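Long-range contacts in xyloglucan-specific endo-beta-1,4-glucanase BoGH9A (Bacteroides ovatus, PDB 6DHT), which catalyses the endohydrolysis of 1,4-beta-D-glucosidic linkages in the backbone of xyloglucan, releasing xyloglucan oligosaccharides: residues 13-18 and 91-96; 41-46 and 73-78; 266-271 and 304-309; 271-276 and 342-347. All coordinates share one frame; numbering follows the deposited sequence. Where two conformers were deposited one is given.

The four contacts form two pairs in two different domains. Interactions 1 and 2 belong to the N-terminal Ig-like domain: their centres are about 12 Å apart, interaction 2 is nested along the chain within the loop that interaction 1 closes, and both draw on the same sheet. Interactions 3 and 4 lie in the helical family 9 domain, with centres about 8 Å apart. They share helix 265-281 and Phe271, and Leu269 CD1 meets Phe342 CD2 at 3.6 Å. About 36 Å separates the nearest atoms of interactions 2 and 4. All four lie away from the predicted catalytic residues, but the side chains of Leu269 and Trp344 lie about 8 and 9 Å from bound calcium.

Interaction 1 of 4, residues 13-18 and 91-96; sequences IPNDAI and NGASVT
Ala93, Ile13 and Ile18 bury the most surface here, and the methyl of Ala93 is where the other two meet. Ala93 CB has Ile18 CD1 on it at 3.7 Å and Ile13 CG1 at 3.9 Å, while the backbone oxygen Ile13 O comes to 3.4 Å from the same methyl. Alanine suits the place: it is apolar enough for two isoleucines, yet small enough to sit among the carbonyls of Ile13 and Pro14 and the side-chain oxygen of Asn15. Ile13 divides its branches between partners. CG1, anti to the backbone N (chi1 155°), reaches Ala93, and CG2 lies against Asn91 CB, at a modelled distance (3.2 Å) short enough to be doubtful at this chain end, the two side chains crossing at about a right angle. The amide nitrogen of Asn91 is held by Lys39 O. Ile18 sends CD1 to Ala93 and sets CG2 tip to tip against CG2 of Val95 in one of the latter's two conformers, at 3.8 Å. A polar clasp lies beside this apolar row: Ser94 N gives Asn15 OD1 a nearly straight bond of 2.9 Å, arriving from above the amide plane rather than along a lone pair. The short 3-10 turn at 15-17, closed by Ala17 N to Pro14 O at 2.9 Å, presents the asparagine to the strand. Val95 pairs by backbone with Leu88 of the neighbouring strand 84-90, whereas Ser94 N is occupied by a side chain. The arrangement is that of an Ig-like beta-sandwich whose N-terminal segment closes over an edge strand, 93-99, before entering the edge strand 18-19 of the facing sheet.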
# COMPACT_ATOMS: atom_id res chain seq x y z
N ILE A 13 28.59 22.39 -5.87
CA ILE A 13 27.51 21.51 -5.42
C ILE A 13 26.14 22.10 -5.77
O ILE A 13 25.78 23.18 -5.29
CB ILE A 13 27.58 21.22 -3.90
CG1 ILE A 13 26.20 20.86 -3.33
CG2 ILE A 13 28.17 22.42 -3.17
CD1 ILE A 13 26.18 20.53 -1.86
N PRO A 14 25.37 21.40 -6.60
CA PRO A 14 24.06 21.96 -6.97
C PRO A 14 22.99 21.81 -5.87
O PRO A 14 23.09 20.96 -4.97
CB PRO A 14 23.69 21.13 -8.20
CG PRO A 14 24.36 19.80 -7.97
CD PRO A 14 25.61 20.08 -7.21
N ASN A 15 21.96 22.66 -5.95
CA ASN A 15 20.82 22.55 -5.04
C ASN A 15 20.26 21.13 -5.06
O ASN A 15 19.88 20.59 -4.01
CB ASN A 15 19.73 23.55 -5.41
CG ASN A 15 20.18 25.00 -5.26
OD1 ASN A 15 21.17 25.29 -4.60
ND2 ASN A 15 19.43 25.91 -5.87
N ASP A 16 20.26 20.56 -6.27
CA ASP A 16 19.87 19.18 -6.58
C ASP A 16 20.49 18.12 -5.68
O ASP A 16 19.94 17.02 -5.53
CB ASP A 16 20.34 18.87 -8.01
CG ASP A 16 19.25 18.29 -8.87
OD1 ASP A 16 19.21 18.62 -10.07
OD2 ASP A 16 18.44 17.49 -8.35
N ALA A 17 21.66 18.41 -5.14
CA ALA A 17 22.43 17.42 -4.40
C ALA A 17 21.91 17.28 -2.98
O ALA A 17 22.28 16.34 -2.29
CB ALA A 17 23.91 17.83 -4.38
N ILE A 18 21.13 18.25 -2.53
CA ILE A 18 20.61 18.22 -1.16
C ILE A 18 19.35 17.33 -1.12
O ILE A 18 18.31 17.70 -1.65
CB ILE A 18 20.29 19.62 -0.60
CG1 ILE A 18 21.53 20.52 -0.75
CG2 ILE A 18 19.85 19.52 0.88
CD1 ILE A 18 21.26 21.97 -0.49
N ASN A 91 27.47 24.84 1.37
CA ASN A 91 28.41 25.23 0.33
C ASN A 91 27.75 26.25 -0.59
O ASN A 91 27.28 27.29 -0.12
CB ASN A 91 28.89 23.99 -0.44
CG ASN A 91 29.76 23.07 0.42
OD1 ASN A 91 29.73 23.13 1.66
ND2 ASN A 91 30.54 22.21 -0.24
N GLY A 92 27.66 25.96 -1.88
CA GLY A 92 27.00 26.88 -2.78
C GLY A 92 25.49 26.76 -2.78
O GLY A 92 24.79 27.68 -3.20
N ALA A 93 24.99 25.63 -2.29
CA ALA A 93 23.62 25.22 -2.55
C ALA A 93 22.65 25.60 -1.44
O ALA A 93 23.05 25.84 -0.31
CB ALA A 93 23.58 23.73 -2.76
N SER A 94 21.36 25.66 -1.78
CA SER A 94 20.35 25.82 -0.75
C SER A 94 19.00 25.21 -1.15
O SER A 94 18.74 24.96 -2.32
CB SER A 94 20.16 27.30 -0.42
OG SER A 94 19.51 27.98 -1.47
N VAL A 95 18.19 24.93 -0.13
CA VAL A 95 16.83 24.46 -0.32
C VAL A 95 16.01 25.02 0.83
O VAL A 95 16.53 25.20 1.92
CB VAL A 95 16.71 22.91 -0.33
CG1 VAL A 95 17.48 22.33 -1.50
CG2 VAL A 95 17.20 22.30 0.97
N THR A 96 14.73 25.31 0.57
CA THR A 96 13.83 25.74 1.64
C THR A 96 13.01 24.53 2.08
O THR A 96 12.73 23.65 1.28
CB THR A 96 12.87 26.85 1.21
OG1 THR A 96 11.98 26.35 0.22
CG2 THR A 96 13.63 28.04 0.66

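Interaction 2 of 4, residues 41-46 and 73-78; sequences EEFVIW and TTLDFS
Strand 42-47 faces strand 72-76 without pairing to it, the CA atoms of Phe43 and Leu75 standing 7.2 Å apart. The strands belong to the two opposed sheets of an Ig-like beta-sandwich, and it is mainly side chains that bridge them. Phe43 fills the space between. Its CG lies between the backbone N and the carbonyl carbon (chi1 75°), and one face of its ring receives Leu75 CB, a CH-pi contact 3.8 Å from the centroid. Leu75 CD2 adds 3.7 Å to Phe43 CD1, the two side chains sliding past each other in opposite directions. Across the ring from CD1, Phe43 CE2 meets Phe77 CD1 obliquely at 3.8 Å, the side chains crossing at about a right angle. Ile45 extends the apolar layer, laying CD1 over a face of the Phe77 ring, 4.2 Å from its centroid. Broad aromatics and branched aliphatics suit this buried interface, where Val90 and Leu88 of strand 84-90 also join. An alanine in place of Phe43 would probably open a gap between the sheets and deprive Leu75 of the ring face it rests on. At the strand's end, Asp76 opens an Asx turn: its OD1 accepts Ser78 N at 3.0 Å and Ser78 OG at 2.6 Å.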
# COMPACT_ATOMS: atom_id res chain seq x y z
N GLU A 41 31.67 20.48 4.63
CA GLU A 41 32.23 20.55 5.97
C GLU A 41 31.30 21.21 6.98
O GLU A 41 31.46 21.04 8.19
CB GLU A 41 33.57 21.30 5.93
CG GLU A 41 34.63 20.56 5.13
CD GLU A 41 35.95 21.30 5.05
OE1 GLU A 41 36.07 22.39 5.64
OE2 GLU A 41 36.87 20.77 4.39
N GLU A 42 30.31 21.94 6.47
CA GLU A 42 29.47 22.77 7.31
C GLU A 42 28.12 23.05 6.65
O GLU A 42 28.04 23.18 5.43
CB GLU A 42 30.22 24.08 7.53
CG GLU A 42 29.53 25.10 8.36
CD GLU A 42 30.40 26.34 8.53
OE1 GLU A 42 31.58 26.17 8.90
OE2 GLU A 42 29.91 27.46 8.28
N PHE A 43 27.06 23.16 7.44
CA PHE A 43 25.79 23.67 6.94
C PHE A 43 25.14 24.61 7.94
O PHE A 43 25.49 24.59 9.13
CB PHE A 43 24.81 22.53 6.57
CG PHE A 43 24.18 21.84 7.75
CD1 PHE A 43 24.84 20.82 8.41
CD2 PHE A 43 22.93 22.22 8.19
CE1 PHE A 43 24.25 20.18 9.50
CE2 PHE A 43 22.33 21.59 9.27
CZ PHE A 43 22.99 20.58 9.92
N VAL A 44 24.21 25.42 7.45
CA VAL A 44 23.52 26.41 8.27
C VAL A 44 22.03 26.39 7.96
O VAL A 44 21.62 26.25 6.81
CB VAL A 44 24.09 27.84 8.03
CG1 VAL A 44 23.41 28.85 8.92
CG2 VAL A 44 25.58 27.85 8.27
N ILE A 45 21.21 26.53 9.01
CA ILE A 45 19.79 26.72 8.84
C ILE A 45 19.44 28.18 9.16
O ILE A 45 19.84 28.69 10.22
CB ILE A 45 18.98 25.80 9.78
CG1 ILE A 45 19.43 24.33 9.61
CG2 ILE A 45 17.48 25.99 9.59
CD1 ILE A 45 19.22 23.75 8.24
N TRP A 46 18.72 28.82 8.25
CA TRP A 46 18.22 30.18 8.43
C TRP A 46 16.70 30.24 8.47
O TRP A 46 16.03 29.51 7.74
CB TRP A 46 18.67 31.05 7.25
CG TRP A 46 20.14 31.13 7.08
CD1 TRP A 46 20.91 30.36 6.27
CD2 TRP A 46 21.02 32.03 7.75
NE1 TRP A 46 22.23 30.74 6.38
CE2 TRP A 46 22.32 31.75 7.30
CE3 TRP A 46 20.84 33.03 8.70
CZ2 TRP A 46 23.44 32.45 7.75
CZ3 TRP A 46 21.94 33.73 9.15
CH2 TRP A 46 23.23 33.43 8.68
N THR A 73 26.89 12.96 2.73
CA THR A 73 27.13 13.68 3.97
C THR A 73 25.81 13.94 4.70
O THR A 73 24.89 14.52 4.14
CB THR A 73 27.85 15.03 3.71
OG1 THR A 73 29.02 14.78 2.92
CG2 THR A 73 28.24 15.72 5.01
N THR A 74 25.76 13.54 5.97
CA THR A 74 24.57 13.71 6.78
C THR A 74 24.55 15.07 7.46
O THR A 74 25.53 15.49 8.09
CB THR A 74 24.51 12.58 7.80
OG1 THR A 74 24.32 11.35 7.09
CG2 THR A 74 23.38 12.79 8.82
N LEU A 75 23.42 15.76 7.32
CA LEU A 75 23.17 17.04 7.94
C LEU A 75 22.04 16.89 8.94
O LEU A 75 20.89 16.71 8.53
CB LEU A 75 22.77 18.04 6.86
CG LEU A 75 23.59 18.01 5.57
CD1 LEU A 75 23.09 19.08 4.62
CD2 LEU A 75 25.11 18.21 5.84
N ASP A 76 22.34 16.96 10.23
CA ASP A 76 21.36 16.72 11.29
C ASP A 76 21.02 18.03 12.02
O ASP A 76 21.84 18.54 12.80
CB ASP A 76 21.91 15.69 12.28
CG ASP A 76 20.87 15.24 13.31
OD1 ASP A 76 19.83 15.92 13.51
OD2 ASP A 76 21.13 14.22 13.98
N PHE A 77 19.82 18.55 11.76
CA PHE A 77 19.32 19.77 12.38
C PHE A 77 18.04 19.48 13.20
O PHE A 77 17.15 20.33 13.34
CB PHE A 77 19.08 20.85 11.32
CG PHE A 77 18.37 20.35 10.10
CD1 PHE A 77 19.06 19.71 9.10
CD2 PHE A 77 17.00 20.57 9.93
CE1 PHE A 77 18.39 19.23 7.95
CE2 PHE A 77 16.34 20.11 8.78
CZ PHE A 77 17.04 19.44 7.80
N SER A 78 18.00 18.28 13.77
CA SER A 78 16.86 17.83 14.58
C SER A 78 16.50 18.79 15.72
O SER A 78 15.34 18.89 16.11
CB SER A 78 17.16 16.44 15.17
OG SER A 78 17.37 15.47 14.17

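Interaction 3 of 4, residues 266-271 and 304-309; sequences TAALDF and YAWAEK
The shortest polar bond, 2.8 Å from Asp270 N to Thr266 O, closes the helical turn that offers Ala268 and Leu269 to Ala307 and Tyr304. That bond lies within one helix; the side-chain contacts between the two segments are all apolar. Leu269 makes the closest approach. Its CG stands beside the backbone N (chi1 -69°), which carries the CD2 methyl across to Ala307 CB at 3.6 Å and to Tyr304 CD2 at 3.8 Å. One methyl thus settles at the meeting of an alanine and an aromatic ring, while the other, CD1, turns to Phe342 of helix 339-353. Ala268 points at the partner helix and places its CB 4.2 Å from Ala307 CB. Two alanines facing one another let the backbones come close: the axes of the short segments approach to 8.4 Å, and the chains run antiparallel at 148°. Such pairing of antiparallel neighbours is how successive helices pack in the (alpha/alpha)6 barrel of family 9 glycosidases, with 265-281 and 292-309 as consecutive helices here. Tyr304 and Trp306 flank Ala307. The Trp306 indole swings out with CG anti to the backbone N (chi1 -174°), and its CE3 reaches Ala268 CB at 3.9 Å. A large ring can serve there because the alanine opposite is so small. Beyond the contact, the Trp306 ring stacks with His310 and its NE1 has a weak bond to Asp233, while Tyr304 meets Tyr358 edge-to-face. On another side of helix 265-281, Asp270 touches Glu341, a ligand of a bound calcium ion.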
# COMPACT_ATOMS: atom_id res chain seq x y z
N THR A 266 -6.31 -19.03 -3.18
CA THR A 266 -5.83 -17.76 -2.63
C THR A 266 -6.89 -16.66 -2.78
O THR A 266 -7.11 -15.87 -1.87
CB THR A 266 -4.52 -17.35 -3.27
OG1 THR A 266 -4.64 -17.51 -4.69
CG2 THR A 266 -3.40 -18.22 -2.76
N ALA A 267 -7.58 -16.61 -3.91
CA ALA A 267 -8.70 -15.69 -4.04
C ALA A 267 -9.76 -15.94 -2.98
O ALA A 267 -10.28 -15.00 -2.35
CB ALA A 267 -9.31 -15.76 -5.44
N ALA A 268 -10.12 -17.20 -2.80
CA ALA A 268 -11.13 -17.56 -1.83
C ALA A 268 -10.71 -17.15 -0.42
O ALA A 268 -11.52 -16.62 0.32
CB ALA A 268 -11.40 -19.05 -1.89
N LEU A 269 -9.45 -17.40 -0.09
CA LEU A 269 -8.97 -17.08 1.26
C LEU A 269 -8.79 -15.57 1.50
O LEU A 269 -9.16 -15.08 2.57
CB LEU A 269 -7.69 -17.83 1.56
CG LEU A 269 -7.91 -19.34 1.71
CD1 LEU A 269 -6.59 -20.04 1.72
CD2 LEU A 269 -8.68 -19.64 2.97
N ASP A 270 -8.23 -14.85 0.54
CA ASP A 270 -8.08 -13.40 0.72
C ASP A 270 -9.47 -12.75 0.77
O ASP A 270 -9.73 -11.84 1.56
CB ASP A 270 -7.27 -12.80 -0.39
CG ASP A 270 -5.80 -13.17 -0.31
OD1 ASP A 270 -5.33 -13.49 0.80
OD2 ASP A 270 -5.10 -13.18 -1.35
N PHE A 271 -10.42 -13.26 -0.03
CA PHE A 271 -11.81 -12.86 0.07
C PHE A 271 -12.38 -13.16 1.48
O PHE A 271 -13.02 -12.31 2.11
CB PHE A 271 -12.63 -13.61 -1.01
CG PHE A 271 -14.11 -13.37 -0.98
CD1 PHE A 271 -14.89 -14.04 -0.08
CD2 PHE A 271 -14.73 -12.53 -1.89
CE1 PHE A 271 -16.26 -13.89 -0.05
CE2 PHE A 271 -16.11 -12.35 -1.87
CZ PHE A 271 -16.89 -13.04 -0.95
N TYR A 304 -14.25 -19.68 2.80
CA TYR A 304 -13.28 -20.46 3.52
C TYR A 304 -13.58 -21.96 3.36
O TYR A 304 -12.67 -22.77 3.14
CB TYR A 304 -13.28 -20.04 5.00
CG TYR A 304 -12.19 -20.67 5.81
CD1 TYR A 304 -12.39 -21.88 6.46
CD2 TYR A 304 -10.95 -20.05 5.95
CE1 TYR A 304 -11.40 -22.46 7.19
CE2 TYR A 304 -9.95 -20.63 6.68
CZ TYR A 304 -10.18 -21.84 7.31
OH TYR A 304 -9.19 -22.43 8.05
N ALA A 305 -14.86 -22.31 3.46
CA ALA A 305 -15.29 -23.69 3.24
C ALA A 305 -14.82 -24.20 1.87
O ALA A 305 -14.27 -25.29 1.76
CB ALA A 305 -16.79 -23.78 3.36
N TRP A 306 -15.02 -23.39 0.82
CA TRP A 306 -14.57 -23.79 -0.50
C TRP A 306 -13.07 -24.03 -0.50
O TRP A 306 -12.59 -25.02 -1.04
CB TRP A 306 -14.94 -22.73 -1.55
CG TRP A 306 -14.64 -23.14 -2.98
CD1 TRP A 306 -15.52 -23.65 -3.90
CD2 TRP A 306 -13.37 -23.07 -3.65
NE1 TRP A 306 -14.88 -23.89 -5.08
CE2 TRP A 306 -13.56 -23.55 -4.96
CE3 TRP A 306 -12.10 -22.66 -3.26
CZ2 TRP A 306 -12.52 -23.62 -5.88
CZ3 TRP A 306 -11.08 -22.73 -4.16
CH2 TRP A 306 -11.29 -23.20 -5.47
N ALA A 307 -12.30 -23.13 0.11
CA ALA A 307 -10.86 -23.28 0.15
C ALA A 307 -10.41 -24.56 0.88
O ALA A 307 -9.40 -25.17 0.50
CB ALA A 307 -10.23 -22.05 0.80
N GLU A 308 -11.11 -24.91 1.95
CA GLU A 308 -10.82 -26.16 2.67
C GLU A 308 -10.97 -27.37 1.75
O GLU A 308 -10.18 -28.31 1.81
CB GLU A 308 -11.76 -26.32 3.85
CG GLU A 308 -11.39 -25.52 5.07
CD GLU A 308 -12.35 -25.79 6.22
OE1 GLU A 308 -13.56 -25.51 6.05
OE2 GLU A 308 -11.91 -26.30 7.27
N LYS A 309 -11.99 -27.34 0.91
CA LYS A 309 -12.24 -28.44 -0.03
C LYS A 309 -11.22 -28.45 -1.16
O LYS A 309 -10.92 -29.51 -1.73
CB LYS A 309 -13.66 -28.36 -0.60
CG LYS A 309 -14.76 -28.53 0.44
CD LYS A 309 -16.11 -28.78 -0.20
CE LYS A 309 -17.25 -28.14 0.61
NZ LYS A 309 -17.46 -26.69 0.27

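Interaction 4 of 4, residues 271-276 and 342-347; sequences FAAVMA and FFWAAS
This is a tight, wholly buried helix-helix contact between two helices of the (alpha/alpha)6 barrel typical of family 9 glycosidases, joining helix 265-281 to helix 339-353. The short segments run nearly in the same direction, 29° apart, with their axes only 7.8 Å from each other, and the CA atoms of Ala273 and Ala345 come to 3.9 Å. Alanines make that closeness possible: Ala273 CB sits 3.6 Å from Ala345 CA, and Ala272 CB faces Ala345 CB at 4.3 Å. Their small methyls suit the short distance between the axes. The one large group, Trp344, lies alongside and takes the Ala273 methyl on its face. Ala273 CB stands 3.3 Å from the centroid of the six-membered ring and 12° off its normal, a close CH-pi contact over the middle of the ring. The indole gets there with CG anti to the backbone N (chi1 177°), and its far corner, CH2, reaches Val274 CB at 4.3 Å. A hydrogen bond from Trp344 NE1 to Glu348 OE2, one turn further along the helix, probably helps to hold the ring's rotation. Replacing Trp344 with an alanine would probably leave the Ala273 methyl without its aromatic cover and Glu348 without this donor. The helix carrying Trp344 also includes the calcium ligands Asp340 and Glu341. Since the side chains meet through methyls and an aromatic face, and no polar bond links the two segments, the contact probably depends on close shape fit and dispersion rather than on charge.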
# COMPACT_ATOMS: atom_id res chain seq x y z
N PHE A 271 -10.42 -13.26 -0.03
CA PHE A 271 -11.81 -12.86 0.07
C PHE A 271 -12.38 -13.16 1.48
O PHE A 271 -13.02 -12.31 2.11
CB PHE A 271 -12.63 -13.61 -1.01
CG PHE A 271 -14.11 -13.37 -0.98
CD1 PHE A 271 -14.89 -14.04 -0.08
CD2 PHE A 271 -14.73 -12.53 -1.89
CE1 PHE A 271 -16.26 -13.89 -0.05
CE2 PHE A 271 -16.11 -12.35 -1.87
CZ PHE A 271 -16.89 -13.04 -0.95
N ALA A 272 -12.15 -14.37 1.97
CA ALA A 272 -12.68 -14.77 3.27
C ALA A 272 -12.12 -13.88 4.38
O ALA A 272 -12.85 -13.41 5.22
CB ALA A 272 -12.38 -16.22 3.54
N ALA A 273 -10.81 -13.65 4.33
CA ALA A 273 -10.15 -12.86 5.38
C ALA A 273 -10.69 -11.44 5.39
O ALA A 273 -11.05 -10.92 6.43
CB ALA A 273 -8.67 -12.86 5.16
N VAL A 274 -10.72 -10.80 4.22
CA VAL A 274 -11.13 -9.41 4.17
C VAL A 274 -12.62 -9.24 4.44
O VAL A 274 -13.05 -8.26 5.00
CB VAL A 274 -10.67 -8.74 2.86
CG1 VAL A 274 -11.57 -9.05 1.70
CG2 VAL A 274 -10.54 -7.23 3.03
N MET A 275 -13.41 -10.24 4.06
CA MET A 275 -14.84 -10.15 4.34
C MET A 275 -15.14 -10.36 5.84
O MET A 275 -15.94 -9.63 6.40
CB MET A 275 -15.61 -11.13 3.44
CG MET A 275 -15.64 -10.69 1.98
SD MET A 275 -16.57 -9.19 1.80
CE MET A 275 -16.19 -8.79 0.09
N ALA A 276 -14.43 -11.29 6.45
CA ALA A 276 -14.55 -11.48 7.90
C ALA A 276 -14.09 -10.21 8.65
O ALA A 276 -14.76 -9.75 9.59
CB ALA A 276 -13.75 -12.69 8.32
N PHE A 342 -4.40 -19.04 4.54
CA PHE A 342 -5.18 -19.82 5.51
C PHE A 342 -5.03 -19.20 6.91
O PHE A 342 -6.01 -19.02 7.63
CB PHE A 342 -4.75 -21.30 5.50
CG PHE A 342 -5.49 -22.16 4.50
CD1 PHE A 342 -6.83 -22.43 4.68
CD2 PHE A 342 -4.84 -22.68 3.41
CE1 PHE A 342 -7.52 -23.22 3.78
CE2 PHE A 342 -5.53 -23.49 2.50
CZ PHE A 342 -6.87 -23.74 2.70
N PHE A 343 -3.80 -18.81 7.26
CA PHE A 343 -3.57 -18.23 8.59
C PHE A 343 -4.33 -16.93 8.76
O PHE A 343 -5.01 -16.71 9.78
CB PHE A 343 -2.09 -17.98 8.82
CG PHE A 343 -1.80 -17.27 10.11
CD1 PHE A 343 -1.94 -17.94 11.30
CD2 PHE A 343 -1.35 -15.96 10.13
CE1 PHE A 343 -1.67 -17.33 12.49
CE2 PHE A 343 -1.08 -15.34 11.33
CZ PHE A 343 -1.23 -16.02 12.51
N TRP A 344 -4.23 -16.05 7.77
CA TRP A 344 -4.91 -14.76 7.86
C TRP A 344 -6.43 -14.95 7.89
O TRP A 344 -7.12 -14.41 8.77
CB TRP A 344 -4.44 -13.82 6.72
CG TRP A 344 -5.16 -12.51 6.72
CD1 TRP A 344 -5.59 -11.81 7.80
CD2 TRP A 344 -5.60 -11.78 5.57
NE1 TRP A 344 -6.27 -10.68 7.41
CE2 TRP A 344 -6.26 -10.62 6.04
CE3 TRP A 344 -5.45 -11.96 4.19
CZ2 TRP A 344 -6.83 -9.68 5.18
CZ3 TRP A 344 -6.01 -11.01 3.33
CH2 TRP A 344 -6.69 -9.88 3.84
N ALA A 345 -6.97 -15.75 6.97
CA ALA A 345 -8.40 -16.00 6.97
C ALA A 345 -8.94 -16.65 8.24
O ALA A 345 -9.94 -16.23 8.77
CB ALA A 345 -8.79 -16.86 5.75
N ALA A 346 -8.25 -17.69 8.71
CA ALA A 346 -8.72 -18.38 9.92
C ALA A 346 -8.66 -17.42 11.09
O ALA A 346 -9.57 -17.41 11.93
CB ALA A 346 -7.87 -19.60 10.17
N SER A 347 -7.60 -16.60 11.16
CA SER A 347 -7.48 -15.61 12.25
C SER A 347 -8.65 -14.62 12.23
O SER A 347 -9.30 -14.40 13.24
CB SER A 347 -6.15 -14.87 12.19
OG SER A 347 -5.08 -15.75 12.45